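Local coordinates for Ycf48-like protein (PDB 5OJ5) that probably assists the early assembly of photosystem II and the replacement of photodamaged D1, and binds the C-terminal prepropeptide of D1, at residues A[238-250]-A[261-275]. Residues are numbered along the deposited sequence; the frame is centred on the assembly and turned at random.
Sequences LWMIVNGGKIAFS and LLSPLRRNSVGFLDL
Ile247 and Leu262 form a single antiparallel hydrogen-bonded pair at the outer edge of one blade of this seven-bladed beta-propeller, Leu262 N to Ile247 O 2.8 Å and Ile247 N to Leu262 O 3.0 Å, before a type I turn at Ser263-Arg266 and the loop 267-271 lead to strand 272-275, the first of the next blade. That strand is antiparallel to strand 238-242 at 170°, but 7.4 Å away between axes, so side chains fill the gap between blades. Leu275 lies over the Trp239 indole, its CD2 3.7 Å from the centroid of the five-membered ring and its CB above the same ring system. A water joins Trp239 NE1 to Leu275 O. Ile241 packs CG2, anti to its backbone N, against Phe272 CB and O, and CD1 against the backbone at Leu273-Asp274. Ile247 CD1 meets Pro264 CG at 3.9 Å, and Leu262 CD1 touches the Phe249 ring edge. A second water accepts from Gly245 N and Phe272 N and donates to Val242 O, bridging the hairpin turn to the new strand. Bent at chi2 (-71°) and chi4 (-98°), Lys246 passes Ser263 and folds back to Gly244 O, NZ to O 3.0 Å; the same NZ bonds Asn268 OD1 at 2.9 Å from above the amide plane.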
loop_
_atom_site.group_PDB
_atom_site.type_symbol
_atom_site.label_atom_id
_atom_site.label_comp_id
_atom_site.label_asym_id
_atom_site.label_seq_id
_atom_site.Cartn_x
_atom_site.Cartn_y
_atom_site.Cartn_z
ATOM N N LEU A 238 8.861 -11.612 -6.974
ATOM C CA LEU A 238 8.205 -11.316 -5.713
ATOM C C LEU A 238 9.248 -10.991 -4.657
ATOM O O LEU A 238 10.377 -11.495 -4.679
ATOM C CB LEU A 238 7.375 -12.494 -5.231
ATOM C CG LEU A 238 6.144 -12.954 -6.044
ATOM C CD1 LEU A 238 5.633 -14.354 -5.579
ATOM C CD2 LEU A 238 5.072 -11.959 -5.911
ATOM N N TRP A 239 8.816 -10.190 -3.678
ATOM C CA TRP A 239 9.564 -9.984 -2.451
ATOM C C TRP A 239 8.682 -10.397 -1.282
ATOM O O TRP A 239 7.457 -10.365 -1.369
ATOM C CB TRP A 239 10.048 -8.521 -2.295
ATOM C CG TRP A 239 8.979 -7.469 -2.347
ATOM C CD1 TRP A 239 8.631 -6.700 -3.431
ATOM C CD2 TRP A 239 8.132 -7.054 -1.273
ATOM N NE1 TRP A 239 7.632 -5.824 -3.097
ATOM C CE2 TRP A 239 7.299 -6.025 -1.780
ATOM C CE3 TRP A 239 7.991 -7.427 0.073
ATOM C CZ2 TRP A 239 6.345 -5.381 -0.996
ATOM C CZ3 TRP A 239 7.013 -6.790 0.850
ATOM C CH2 TRP A 239 6.200 -5.785 0.306
ATOM N N MET A 240 9.333 -10.733 -0.173
ATOM C CA MET A 240 8.655 -10.999 1.081
ATOM C C MET A 240 9.369 -10.336 2.244
ATOM O O MET A 240 10.604 -10.267 2.273
ATOM C CB MET A 240 8.504 -12.520 1.372
ATOM C CG MET A 240 9.804 -13.279 1.487
ATOM S SD MET A 240 9.590 -15.000 1.993
ATOM C CE MET A 240 8.541 -15.658 0.803
ATOM N N ILE A 241 8.576 -9.904 3.210
ATOM C CA ILE A 241 9.014 -9.521 4.552
ATOM C C ILE A 241 8.482 -10.584 5.504
ATOM O O ILE A 241 7.280 -10.888 5.481
ATOM C CB ILE A 241 8.461 -8.149 4.960
ATOM C CG1 ILE A 241 9.049 -7.056 4.073
ATOM C CG2 ILE A 241 8.748 -7.904 6.451
ATOM C CD1 ILE A 241 8.342 -5.705 4.233
ATOM N N VAL A 242 9.367 -11.141 6.339
ATOM C CA VAL A 242 8.977 -12.138 7.323
ATOM C C VAL A 242 9.272 -11.603 8.719
ATOM O O VAL A 242 10.022 -10.644 8.913
ATOM C CB VAL A 242 9.629 -13.516 7.114
ATOM C CG1 VAL A 242 9.368 -14.026 5.697
ATOM C CG2 VAL A 242 11.088 -13.444 7.418
ATOM N N ASN A 243 8.673 -12.277 9.706
ATOM C CA ASN A 243 8.824 -11.908 11.106
ATOM C C ASN A 243 10.284 -11.732 11.477
ATOM O O ASN A 243 11.166 -12.450 10.994
ATOM C CB ASN A 243 8.208 -12.973 12.031
ATOM C CG ASN A 243 8.060 -12.474 13.464
ATOM O OD1 ASN A 243 7.362 -11.501 13.711
ATOM N ND2 ASN A 243 8.737 -13.122 14.405
ATOM N N GLY A 244 10.533 -10.750 12.332
ATOM C CA GLY A 244 11.849 -10.617 12.903
ATOM C C GLY A 244 12.831 -9.905 12.030
ATOM O O GLY A 244 14.040 -10.091 12.192
ATOM N N GLY A 245 12.353 -9.110 11.086
ATOM C CA GLY A 245 13.216 -8.198 10.357
ATOM C C GLY A 245 13.985 -8.848 9.235
ATOM O O GLY A 245 15.122 -8.454 8.965
ATOM N N LYS A 246 13.397 -9.818 8.541
ATOM C CA LYS A 246 14.089 -10.473 7.455
ATOM C C LYS A 246 13.299 -10.316 6.158
ATOM O O LYS A 246 12.085 -10.171 6.167
ATOM C CB LYS A 246 14.321 -11.955 7.775
ATOM C CG LYS A 246 14.909 -12.239 9.135
ATOM C CD LYS A 246 16.337 -11.833 9.224
ATOM C CE LYS A 246 16.903 -12.087 10.623
ATOM N NZ LYS A 246 16.871 -10.797 11.389
ATOM N N ILE A 247 14.014 -10.375 5.037
ATOM C CA ILE A 247 13.408 -10.249 3.710
ATOM C C ILE A 247 14.004 -11.274 2.756
ATOM O O ILE A 247 15.089 -11.805 3.001
ATOM C CB ILE A 247 13.501 -8.829 3.101
ATOM C CG1 ILE A 247 14.932 -8.541 2.641
ATOM C CG2 ILE A 247 12.980 -7.798 4.056
ATOM C CD1 ILE A 247 15.096 -7.184 1.957
ATOM N N ALA A 248 13.293 -11.547 1.657
ATOM C CA ALA A 248 13.816 -12.394 0.590
ATOM C C ALA A 248 13.153 -12.049 -0.735
ATOM O O ALA A 248 12.109 -11.384 -0.783
ATOM C CB ALA A 248 13.630 -13.892 0.902
ATOM N N PHE A 249 13.777 -12.500 -1.822
ATOM C CA PHE A 249 13.310 -12.265 -3.180
ATOM C C PHE A 249 13.221 -13.588 -3.921
ATOM O O PHE A 249 14.057 -14.483 -3.738
ATOM C CB PHE A 249 14.289 -11.353 -3.940
ATOM C CG PHE A 249 14.462 -10.010 -3.299
ATOM C CD1 PHE A 249 13.605 -8.987 -3.621
ATOM C CD2 PHE A 249 15.427 -9.785 -2.337
ATOM C CE1 PHE A 249 13.737 -7.722 -3.012
ATOM C CE2 PHE A 249 15.559 -8.528 -1.731
ATOM C CZ PHE A 249 14.703 -7.498 -2.072
ATOM N N SER A 250 12.226 -13.696 -4.795
ATOM C CA SER A 250 12.049 -14.926 -5.541
ATOM C C SER A 250 13.075 -15.033 -6.680
ATOM O O SER A 250 13.648 -14.043 -7.154
ATOM C CB SER A 250 10.614 -15.034 -6.062
ATOM O OG SER A 250 10.335 -14.059 -7.035
ATOM N N LEU A 261 17.672 -15.705 2.891
ATOM C CA LEU A 261 16.996 -14.836 3.828
ATOM C C LEU A 261 17.962 -13.735 4.260
ATOM O O LEU A 261 19.020 -14.025 4.818
ATOM C CB LEU A 261 16.500 -15.697 4.990
ATOM C CG LEU A 261 15.483 -15.023 5.907
ATOM C CD1 LEU A 261 14.233 -14.544 5.152
ATOM C CD2 LEU A 261 15.123 -15.941 7.054
ATOM N N LEU A 262 17.621 -12.481 3.976
ATOM C CA LEU A 262 18.471 -11.332 4.246
ATOM C C LEU A 262 18.039 -10.648 5.532
ATOM O O LEU A 262 16.859 -10.646 5.897
ATOM C CB LEU A 262 18.392 -10.328 3.099
ATOM C CG LEU A 262 18.822 -10.849 1.741
ATOM C CD1 LEU A 262 18.377 -9.933 0.615
ATOM C CD2 LEU A 262 20.339 -11.050 1.709
ATOM N N SER A 263 19.024 -10.082 6.235
ATOM C CA SER A 263 18.800 -9.318 7.458
ATOM C C SER A 263 19.314 -7.916 7.190
ATOM O O SER A 263 20.498 -7.616 7.423
ATOM C CB SER A 263 19.560 -9.932 8.624
ATOM O OG SER A 263 19.218 -11.290 8.739
ATOM N N PRO A 264 18.460 -7.030 6.701
ATOM C CA PRO A 264 18.927 -5.674 6.361
ATOM C C PRO A 264 19.509 -4.893 7.533
ATOM O O PRO A 264 20.446 -4.111 7.319
ATOM C CB PRO A 264 17.646 -5.028 5.811
ATOM C CG PRO A 264 16.929 -6.170 5.191
ATOM C CD PRO A 264 17.127 -7.309 6.151
ATOM N N LEU A 265 18.990 -5.075 8.754
ATOM C CA LEU A 265 19.504 -4.412 9.956
ATOM C C LEU A 265 20.321 -5.346 10.831
ATOM O O LEU A 265 20.588 -5.018 11.995
ATOM C CB LEU A 265 18.374 -3.808 10.788
ATOM C CG LEU A 265 18.026 -2.373 10.469
ATOM C CD1 LEU A 265 16.898 -1.881 11.327
ATOM C CD2 LEU A 265 19.226 -1.474 10.633
ATOM N N ARG A 266 20.754 -6.477 10.296
ATOM C CA ARG A 266 21.621 -7.387 11.049
ATOM C C ARG A 266 21.055 -7.764 12.430
ATOM O O ARG A 266 21.806 -8.004 13.380
ATOM C CB ARG A 266 23.034 -6.806 11.202
ATOM C CG ARG A 266 23.710 -6.459 9.887
ATOM C CD ARG A 266 25.083 -5.845 10.136
ATOM N NE ARG A 266 25.915 -6.661 11.022
ATOM C CZ ARG A 266 26.927 -6.195 11.756
ATOM N NH1 ARG A 266 27.242 -4.902 11.733
ATOM N NH2 ARG A 266 27.627 -7.021 12.525
ATOM N N ARG A 267 19.735 -7.790 12.592
ATOM C CA ARG A 267 19.165 -8.099 13.899
ATOM C C ARG A 267 17.700 -8.466 13.722
ATOM O O ARG A 267 17.114 -8.251 12.661
ATOM C CB ARG A 267 19.352 -6.955 14.912
ATOM C CG ARG A 267 18.588 -5.674 14.600
ATOM C CD ARG A 267 19.326 -4.463 15.178
ATOM N NE ARG A 267 18.691 -3.198 14.819
ATOM C CZ ARG A 267 18.014 -2.429 15.670
ATOM N NH1 ARG A 267 17.468 -1.291 15.256
ATOM N NH2 ARG A 267 17.880 -2.799 16.939
ATOM N N ASN A 268 17.122 -9.030 14.785
ATOM C CA ASN A 268 15.755 -9.536 14.778
ATOM C C ASN A 268 14.774 -8.623 15.497
ATOM O O ASN A 268 13.570 -8.892 15.467
ATOM C CB ASN A 268 15.700 -10.918 15.450
ATOM C CG ASN A 268 16.629 -11.923 14.803
ATOM O OD1 ASN A 268 16.367 -12.411 13.703
ATOM N ND2 ASN A 268 17.720 -12.249 15.490
ATOM N N SER A 269 15.256 -7.574 16.163
ATOM C CA SER A 269 14.401 -6.801 17.052
ATOM C C SER A 269 13.447 -5.876 16.316
ATOM O O SER A 269 12.405 -5.512 16.878
ATOM C CB SER A 269 15.247 -5.995 18.047
ATOM O OG SER A 269 16.430 -5.503 17.423
ATOM N N VAL A 270 13.759 -5.489 15.080
ATOM C CA VAL A 270 12.978 -4.478 14.385
ATOM C C VAL A 270 12.261 -5.122 13.211
ATOM O O VAL A 270 12.883 -5.693 12.312
ATOM C CB VAL A 270 13.822 -3.271 13.966
ATOM C CG1 VAL A 270 14.807 -3.700 13.015
ATOM C CG2 VAL A 270 12.946 -2.226 13.292
ATOM N N GLY A 271 10.969 -4.989 13.194
ATOM C CA GLY A 271 10.180 -5.548 12.147
ATOM C C GLY A 271 10.020 -4.559 11.016
ATOM O O GLY A 271 9.958 -3.335 11.200
ATOM N N PHE A 272 9.913 -5.110 9.822
ATOM C CA PHE A 272 9.632 -4.289 8.660
ATOM C C PHE A 272 8.171 -4.421 8.264
ATOM O O PHE A 272 7.522 -5.435 8.516
ATOM C CB PHE A 272 10.540 -4.635 7.469
ATOM C CG PHE A 272 11.968 -4.424 7.811
ATOM C CD1 PHE A 272 12.867 -5.506 7.912
ATOM C CD2 PHE A 272 12.426 -3.160 8.092
ATOM C CE1 PHE A 272 14.221 -5.308 8.247
ATOM C CE2 PHE A 272 13.782 -2.942 8.442
ATOM C CZ PHE A 272 14.651 -4.024 8.521
ATOM N N LEU A 273 7.669 -3.390 7.584
ATOM C CA LEU A 273 6.255 -3.268 7.267
ATOM C C LEU A 273 6.012 -3.173 5.780
ATOM O O LEU A 273 4.991 -3.659 5.315
ATOM C CB LEU A 273 5.679 -2.067 8.005
ATOM C CG LEU A 273 5.739 -2.207 9.535
ATOM C CD1 LEU A 273 5.519 -0.894 10.239
ATOM C CD2 LEU A 273 4.753 -3.260 9.991
ATOM N N ASP A 274 6.881 -2.495 5.012
ATOM C CA ASP A 274 6.662 -2.350 3.580
ATOM C C ASP A 274 7.993 -2.182 2.875
ATOM O O ASP A 274 9.001 -1.780 3.480
ATOM C CB ASP A 274 5.755 -1.149 3.271
ATOM C CG ASP A 274 5.106 -1.235 1.913
ATOM O OD1 ASP A 274 5.034 -2.356 1.348
ATOM O OD2 ASP A 274 4.558 -0.216 1.458
ATOM N N LEU A 275 7.975 -2.505 1.584
ATOM C CA LEU A 275 9.152 -2.451 0.725
ATOM C C LEU A 275 8.671 -1.877 -0.602
ATOM O O LEU A 275 7.638 -2.329 -1.127
ATOM C CB LEU A 275 9.698 -3.881 0.537
ATOM C CG LEU A 275 10.981 -4.037 -0.272
ATOM C CD1 LEU A 275 11.662 -5.330 0.119
ATOM C CD2 LEU A 275 10.716 -4.070 -1.747
HETATM O O HOH W 1 6.714 -3.088 -3.731
HETATM O O HOH W 2 9.792 -8.068 10.012
HETATM O O HOH W 3 17.148 -6.933 9.848
#